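Local coordinates for protein lovastatin nonaketide synthase mokA (Monascus pilosus, PDB 6AD3) that builds the nonaketide chain of monacolin K (lovastatin) as an iterative type I polyketide synthase, here represented by its condensation domain, at residues 97-110 with 449-463. The protein carries 1 engineered substitution. Residues are numbered along the deposited sequence; the frame is centred on the assembly and turned at random.
Sequences IFNNTIGMFMTGSI and IGSAKMTEVIATRER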
loop_
_atom_site.group_PDB
_atom_site.type_symbol
_atom_site.label_atom_id
_atom_site.label_comp_id
_atom_site.label_asym_id
_atom_site.label_seq_id
_atom_site.Cartn_x
_atom_site.Cartn_y
_atom_site.Cartn_z
ATOM N N ILE A 97 3.598 11.298 -9.475
ATOM C CA ILE A 97 4.203 10.005 -9.069
ATOM C C ILE A 97 3.408 9.357 -7.942
ATOM O O ILE A 97 3.633 8.196 -7.621
ATOM C CB ILE A 97 5.703 10.160 -8.626
ATOM C CG1 ILE A 97 5.814 11.008 -7.381
ATOM C CG2 ILE A 97 6.567 10.745 -9.731
ATOM C CD1 ILE A 97 7.186 10.959 -6.757
ATOM N N PHE A 98 2.493 10.102 -7.317
ATOM C CA PHE A 98 1.691 9.574 -6.192
ATOM C C PHE A 98 0.276 9.206 -6.631
ATOM O O PHE A 98 -0.574 8.846 -5.814
ATOM C CB PHE A 98 1.623 10.578 -5.048
ATOM C CG PHE A 98 2.949 10.925 -4.458
ATOM C CD1 PHE A 98 3.812 9.951 -4.020
ATOM C CD2 PHE A 98 3.366 12.247 -4.413
ATOM C CE1 PHE A 98 5.086 10.270 -3.561
ATOM C CE2 PHE A 98 4.632 12.574 -3.959
ATOM C CZ PHE A 98 5.456 11.593 -3.439
ATOM N N ASN A 99 0.059 9.148 -7.933
ATOM C CA ASN A 99 -1.157 8.561 -8.444
ATOM C C ASN A 99 -1.212 7.058 -8.121
ATOM O O ASN A 99 -0.178 6.396 -7.980
ATOM C CB ASN A 99 -1.244 8.709 -9.967
ATOM C CG ASN A 99 -1.509 10.153 -10.426
ATOM O OD1 ASN A 99 -1.709 11.085 -9.638
ATOM N ND2 ASN A 99 -1.521 10.325 -11.756
ATOM N N ASN A 100 -2.436 6.537 -8.021
ATOM C CA ASN A 100 -2.661 5.100 -7.844
ATOM C C ASN A 100 -3.674 4.624 -8.856
ATOM O O ASN A 100 -4.731 5.268 -9.060
ATOM C CB ASN A 100 -3.198 4.818 -6.444
ATOM C CG ASN A 100 -2.336 5.382 -5.358
ATOM O OD1 ASN A 100 -1.378 4.735 -4.922
ATOM N ND2 ASN A 100 -2.607 6.622 -4.959
ATOM N N THR A 101 -3.376 3.522 -9.529
ATOM C CA THR A 101 -4.186 3.070 -10.644
ATOM C C THR A 101 -4.277 1.545 -10.692
ATOM O O THR A 101 -3.265 0.868 -10.811
ATOM C CB THR A 101 -3.621 3.599 -11.986
ATOM O OG1 THR A 101 -3.221 4.970 -11.864
ATOM C CG2 THR A 101 -4.652 3.471 -13.113
ATOM N N ILE A 102 -5.488 1.016 -10.513
ATOM C CA ILE A 102 -5.713 -0.430 -10.398
ATOM C C ILE A 102 -6.660 -0.851 -11.515
ATOM O O ILE A 102 -7.796 -0.352 -11.582
ATOM C CB ILE A 102 -6.381 -0.795 -9.056
ATOM C CG1 ILE A 102 -5.599 -0.203 -7.897
ATOM C CG2 ILE A 102 -6.464 -2.323 -8.905
ATOM C CD1 ILE A 102 -4.130 -0.645 -7.817
ATOM N N GLY A 103 -6.170 -1.718 -12.427
ATOM C CA GLY A 103 -6.983 -2.190 -13.557
ATOM C C GLY A 103 -7.348 -3.669 -13.408
ATOM O O GLY A 103 -6.511 -4.474 -13.055
ATOM N N MET A 104 -8.616 -3.991 -13.535
ATOM C CA MET A 104 -9.057 -5.350 -13.484
ATOM C C MET A 104 -9.626 -5.770 -14.842
ATOM O O MET A 104 -10.697 -5.297 -15.261
ATOM C CB MET A 104 -10.088 -5.552 -12.395
ATOM C CG MET A 104 -10.404 -7.045 -12.161
ATOM S SD MET A 104 -9.002 -8.146 -11.684
ATOM C CE MET A 104 -8.800 -7.733 -9.951
ATOM N N PHE A 105 -8.923 -6.681 -15.483
ATOM C CA PHE A 105 -9.411 -7.311 -16.726
ATOM C C PHE A 105 -10.536 -8.255 -16.370
ATOM O O PHE A 105 -10.408 -9.054 -15.435
ATOM C CB PHE A 105 -8.285 -8.084 -17.411
ATOM C CG PHE A 105 -7.273 -7.224 -18.052
ATOM C CD1 PHE A 105 -7.548 -6.581 -19.233
ATOM C CD2 PHE A 105 -6.031 -7.026 -17.458
ATOM C CE1 PHE A 105 -6.582 -5.811 -19.864
ATOM C CE2 PHE A 105 -5.110 -6.178 -18.019
ATOM C CZ PHE A 105 -5.339 -5.649 -19.273
ATOM N N MET A 106 -11.662 -8.144 -17.077
ATOM C CA MET A 106 -12.775 -9.050 -16.870
ATOM C C MET A 106 -13.471 -9.373 -18.162
ATOM O O MET A 106 -13.486 -8.563 -19.087
ATOM C CB MET A 106 -13.796 -8.532 -15.824
ATOM C CG MET A 106 -14.240 -7.083 -15.927
ATOM S SD MET A 106 -14.898 -6.441 -14.338
ATOM C CE MET A 106 -13.424 -6.219 -13.419
ATOM N N THR A 107 -14.080 -10.550 -18.200
ATOM C CA THR A 107 -14.647 -11.075 -19.422
ATOM C C THR A 107 -16.092 -11.472 -19.165
ATOM O O THR A 107 -16.354 -12.261 -18.284
ATOM C CB THR A 107 -13.886 -12.306 -19.951
ATOM O OG1 THR A 107 -12.517 -11.970 -20.210
ATOM C CG2 THR A 107 -14.522 -12.800 -21.252
ATOM N N GLY A 108 -17.025 -10.883 -19.897
ATOM C CA GLY A 108 -18.412 -11.178 -19.683
ATOM C C GLY A 108 -19.276 -9.953 -19.732
ATOM O O GLY A 108 -18.777 -8.823 -19.658
ATOM N N SER A 109 -20.594 -10.164 -19.830
ATOM C CA SER A 109 -21.508 -9.068 -20.068
ATOM C C SER A 109 -21.629 -8.074 -18.886
ATOM O O SER A 109 -21.985 -8.450 -17.768
ATOM C CB SER A 109 -22.883 -9.602 -20.456
ATOM O OG SER A 109 -23.720 -8.519 -20.806
ATOM N N ILE A 110 -21.392 -6.799 -19.179
ATOM C CA ILE A 110 -21.715 -5.716 -18.269
ATOM C C ILE A 110 -22.443 -4.635 -19.020
ATOM O O ILE A 110 -21.914 -4.049 -19.959
ATOM C CB ILE A 110 -20.465 -5.080 -17.676
ATOM C CG1 ILE A 110 -19.592 -6.150 -17.013
ATOM C CG2 ILE A 110 -20.841 -3.988 -16.686
ATOM C CD1 ILE A 110 -18.298 -5.602 -16.458
ATOM N N ILE A 449 -18.631 -8.366 -11.271
ATOM C CA ILE A 449 -19.690 -7.418 -11.648
ATOM C C ILE A 449 -20.478 -7.993 -12.792
ATOM O O ILE A 449 -19.905 -8.338 -13.834
ATOM C CB ILE A 449 -19.131 -6.057 -12.113
ATOM C CG1 ILE A 449 -18.431 -5.331 -10.984
ATOM C CG2 ILE A 449 -20.233 -5.189 -12.694
ATOM C CD1 ILE A 449 -17.624 -4.136 -11.437
ATOM N N GLY A 450 -21.780 -8.141 -12.590
ATOM C CA GLY A 450 -22.657 -8.657 -13.623
ATOM C C GLY A 450 -22.282 -10.074 -13.987
ATOM O O GLY A 450 -22.071 -10.915 -13.107
ATOM N N SER A 451 -22.042 -10.313 -15.274
ATOM C CA SER A 451 -21.629 -11.632 -15.721
ATOM C C SER A 451 -20.169 -11.640 -16.092
ATOM O O SER A 451 -19.692 -12.559 -16.765
ATOM C CB SER A 451 -22.474 -12.072 -16.923
ATOM O OG SER A 451 -23.834 -12.096 -16.577
ATOM N N ALA A 452 -19.455 -10.584 -15.740
ATOM C CA ALA A 452 -18.057 -10.539 -16.070
ATOM C C ALA A 452 -17.260 -11.222 -14.959
ATOM O O ALA A 452 -17.431 -10.909 -13.795
ATOM C CB ALA A 452 -17.613 -9.112 -16.252
ATOM N N LYS A 453 -16.285 -12.025 -15.355
ATOM C CA LYS A 453 -15.376 -12.640 -14.414
ATOM C C LYS A 453 -13.996 -12.030 -14.574
ATOM O O LYS A 453 -13.466 -11.952 -15.673
ATOM C CB LYS A 453 -15.304 -14.144 -14.663
ATOM C CG LYS A 453 -16.619 -14.876 -14.388
ATOM C CD LYS A 453 -16.373 -16.282 -13.849
ATOM C CE LYS A 453 -17.085 -16.513 -12.527
ATOM N NZ LYS A 453 -18.248 -17.424 -12.692
ATOM N N MET A 454 -13.356 -11.749 -13.455
ATOM C CA MET A 454 -12.016 -11.212 -13.478
ATOM C C MET A 454 -10.991 -12.217 -13.831
ATOM O O MET A 454 -11.057 -13.363 -13.413
ATOM C CB MET A 454 -11.646 -10.610 -12.135
ATOM C CG MET A 454 -12.734 -9.855 -11.539
ATOM S SD MET A 454 -12.348 -9.612 -9.827
ATOM C CE MET A 454 -13.388 -8.208 -9.488
ATOM N N THR A 455 -10.005 -11.794 -14.584
ATOM C CA THR A 455 -8.973 -12.706 -15.019
ATOM C C THR A 455 -7.575 -12.284 -14.541
ATOM O O THR A 455 -6.658 -13.082 -14.529
ATOM C CB THR A 455 -8.980 -12.819 -16.552
ATOM O OG1 THR A 455 -8.747 -11.529 -17.119
ATOM C CG2 THR A 455 -10.323 -13.357 -17.056
ATOM N N GLU A 456 -7.362 -10.991 -14.316
ATOM C CA GLU A 456 -5.993 -10.444 -14.235
ATOM C C GLU A 456 -6.058 -9.026 -13.690
ATOM O O GLU A 456 -6.949 -8.267 -14.067
ATOM C CB GLU A 456 -5.359 -10.379 -15.595
ATOM C CG GLU A 456 -3.912 -9.992 -15.557
ATOM C CD GLU A 456 -3.325 -9.757 -16.932
ATOM O OE1 GLU A 456 -3.930 -10.208 -17.912
ATOM O OE2 GLU A 456 -2.197 -9.226 -17.007
ATOM N N VAL A 457 -5.144 -8.682 -12.783
ATOM C CA VAL A 457 -5.062 -7.288 -12.285
ATOM C C VAL A 457 -3.741 -6.646 -12.728
ATOM O O VAL A 457 -2.727 -7.333 -12.918
ATOM C CB VAL A 457 -5.185 -7.228 -10.743
ATOM C CG1 VAL A 457 -4.024 -7.965 -10.095
ATOM C CG2 VAL A 457 -5.238 -5.778 -10.255
ATOM N N ILE A 458 -3.796 -5.366 -13.064
ATOM C CA ILE A 458 -2.602 -4.548 -13.312
ATOM C C ILE A 458 -2.679 -3.490 -12.221
ATOM O O ILE A 458 -3.696 -2.813 -12.096
ATOM C CB ILE A 458 -2.664 -3.696 -14.608
ATOM C CG1 ILE A 458 -3.627 -4.221 -15.618
ATOM C CG2 ILE A 458 -1.285 -3.396 -15.163
ATOM C CD1 ILE A 458 -3.636 -3.367 -16.874
ATOM N N ALA A 459 -1.619 -3.349 -11.444
ATOM C CA ALA A 459 -1.597 -2.414 -10.333
ATOM C C ALA A 459 -0.405 -1.501 -10.430
ATOM O O ALA A 459 0.731 -1.947 -10.555
ATOM C CB ALA A 459 -1.551 -3.175 -9.008
ATOM N N THR A 460 -0.661 -0.212 -10.397
ATOM C CA THR A 460 0.426 0.771 -10.314
ATOM C C THR A 460 0.135 1.715 -9.128
ATOM O O THR A 460 -0.562 2.717 -9.256
ATOM C CB THR A 460 0.573 1.566 -11.639
ATOM O OG1 THR A 460 0.668 0.648 -12.740
ATOM C CG2 THR A 460 1.762 2.448 -11.601
ATOM N N ARG A 461 0.682 1.366 -7.982
ATOM C CA ARG A 461 0.572 2.180 -6.788
ATOM C C ARG A 461 1.594 3.317 -6.829
ATOM O O ARG A 461 2.590 3.244 -7.567
ATOM C CB ARG A 461 0.848 1.305 -5.566
ATOM C CG ARG A 461 -0.188 0.234 -5.354
ATOM C CD ARG A 461 0.130 -0.625 -4.140
ATOM N NE ARG A 461 0.025 0.140 -2.919
ATOM C CZ ARG A 461 0.280 -0.352 -1.709
ATOM N NH1 ARG A 461 0.637 -1.613 -1.562
ATOM N NH2 ARG A 461 0.207 0.434 -0.657
ATOM N N GLU A 462 1.362 4.340 -6.020
ATOM C CA GLU A 462 2.263 5.466 -5.903
ATOM C C GLU A 462 3.671 5.004 -5.647
ATOM O O GLU A 462 3.885 4.003 -4.983
ATOM C CB GLU A 462 1.837 6.394 -4.752
ATOM C CG GLU A 462 1.859 5.711 -3.378
ATOM C CD GLU A 462 1.597 6.648 -2.223
ATOM O OE1 GLU A 462 1.413 7.857 -2.466
ATOM O OE2 GLU A 462 1.457 6.155 -1.080
ATOM N N ARG A 463 4.631 5.828 -6.065
ATOM C CA ARG A 463 6.021 5.635 -5.656
ATOM C C ARG A 463 6.152 5.922 -4.176
ATOM O O ARG A 463 5.323 6.631 -3.598
ATOM C CB ARG A 463 6.956 6.568 -6.426
ATOM C CG ARG A 463 7.001 6.276 -7.912
ATOM C CD ARG A 463 8.062 7.132 -8.606
ATOM N NE ARG A 463 8.002 7.003 -10.059
ATOM C CZ ARG A 463 8.707 7.763 -10.905
ATOM N NH1 ARG A 463 9.603 8.651 -10.454
ATOM N NH2 ARG A 463 8.617 7.545 -12.205
HETATM O O HOH W 1 -0.923 2.831 -2.783
HETATM O O HOH W 2 -0.763 4.910 -10.932
HETATM O O HOH W 3 -10.668 -10.697 -18.734
#
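Thr101, Gly103, Phe105 and Thr107 pair with Thr460, Ile458, Glu456 and Lys453 along an antiparallel beta ladder in which strand 453-460 forms the edge of the five-stranded mixed sheet. The C-terminal half thus lends a strand to the sheet of the N-terminal half, probably as in other condensation domains.

Thr101, Gly103 and Thr107 each give and accept a backbone bond with their partners; Gly103 N to Ile458 O is short at 2.7 Å. Threonine hydroxyls add polar links: one water joins Thr101 OG1 to Thr460 O, another Thr107 OG1 to Thr455 OG1, while Thr460 OG1 bonds to Tyr172 and Thr107 OG1 to Glu199. A beta bulge interrupts the ladder: Phe105 N donates to Glu456 O, but Phe105 O accepts from Thr455 N at 2.9 Å, and Glu456 N is left buried without a partner. The opposite edge of strand 100-107 bonds to strand 199-206.

On one face, the Met104 chain, bent at its second and third torsions, brings SD within 3.6 Å of Met454 CB, and its methyl meets Val457 CB; unbranched, flexible methionines can cross at about a right angle here and still pack against Phe220 of helix 213-227. On the other, the Phe105 ring runs alongside Glu456, their planes 33° apart. Gly103, without a side chain, lets Ile458 CD1 reach Phe105 CE2. Arg165 binds both neighbours, by cation-pi to the ring and by a salt bridge to Glu456.

Past Thr460 the Asn100 amide stands in for a backbone acceptor. With CG beside its own backbone N (chi1 -54°), it offers OD1 to Glu462 N at 3.0 Å, the donor standing above the amide plane; Tyr206 O takes its ND2, and the Glu462 carboxylate pairs with Arg208. Arg463 N closes this end on Ile97 O; its guanidinium presents one face to Ile97 CG2 and donates through NH1 to Ser298 O. Arg461, salt-bridged to Asp438, is linked to Asn100 by a water that donates to OD1 and accepts from Arg461 NE, 2.9 Å from each.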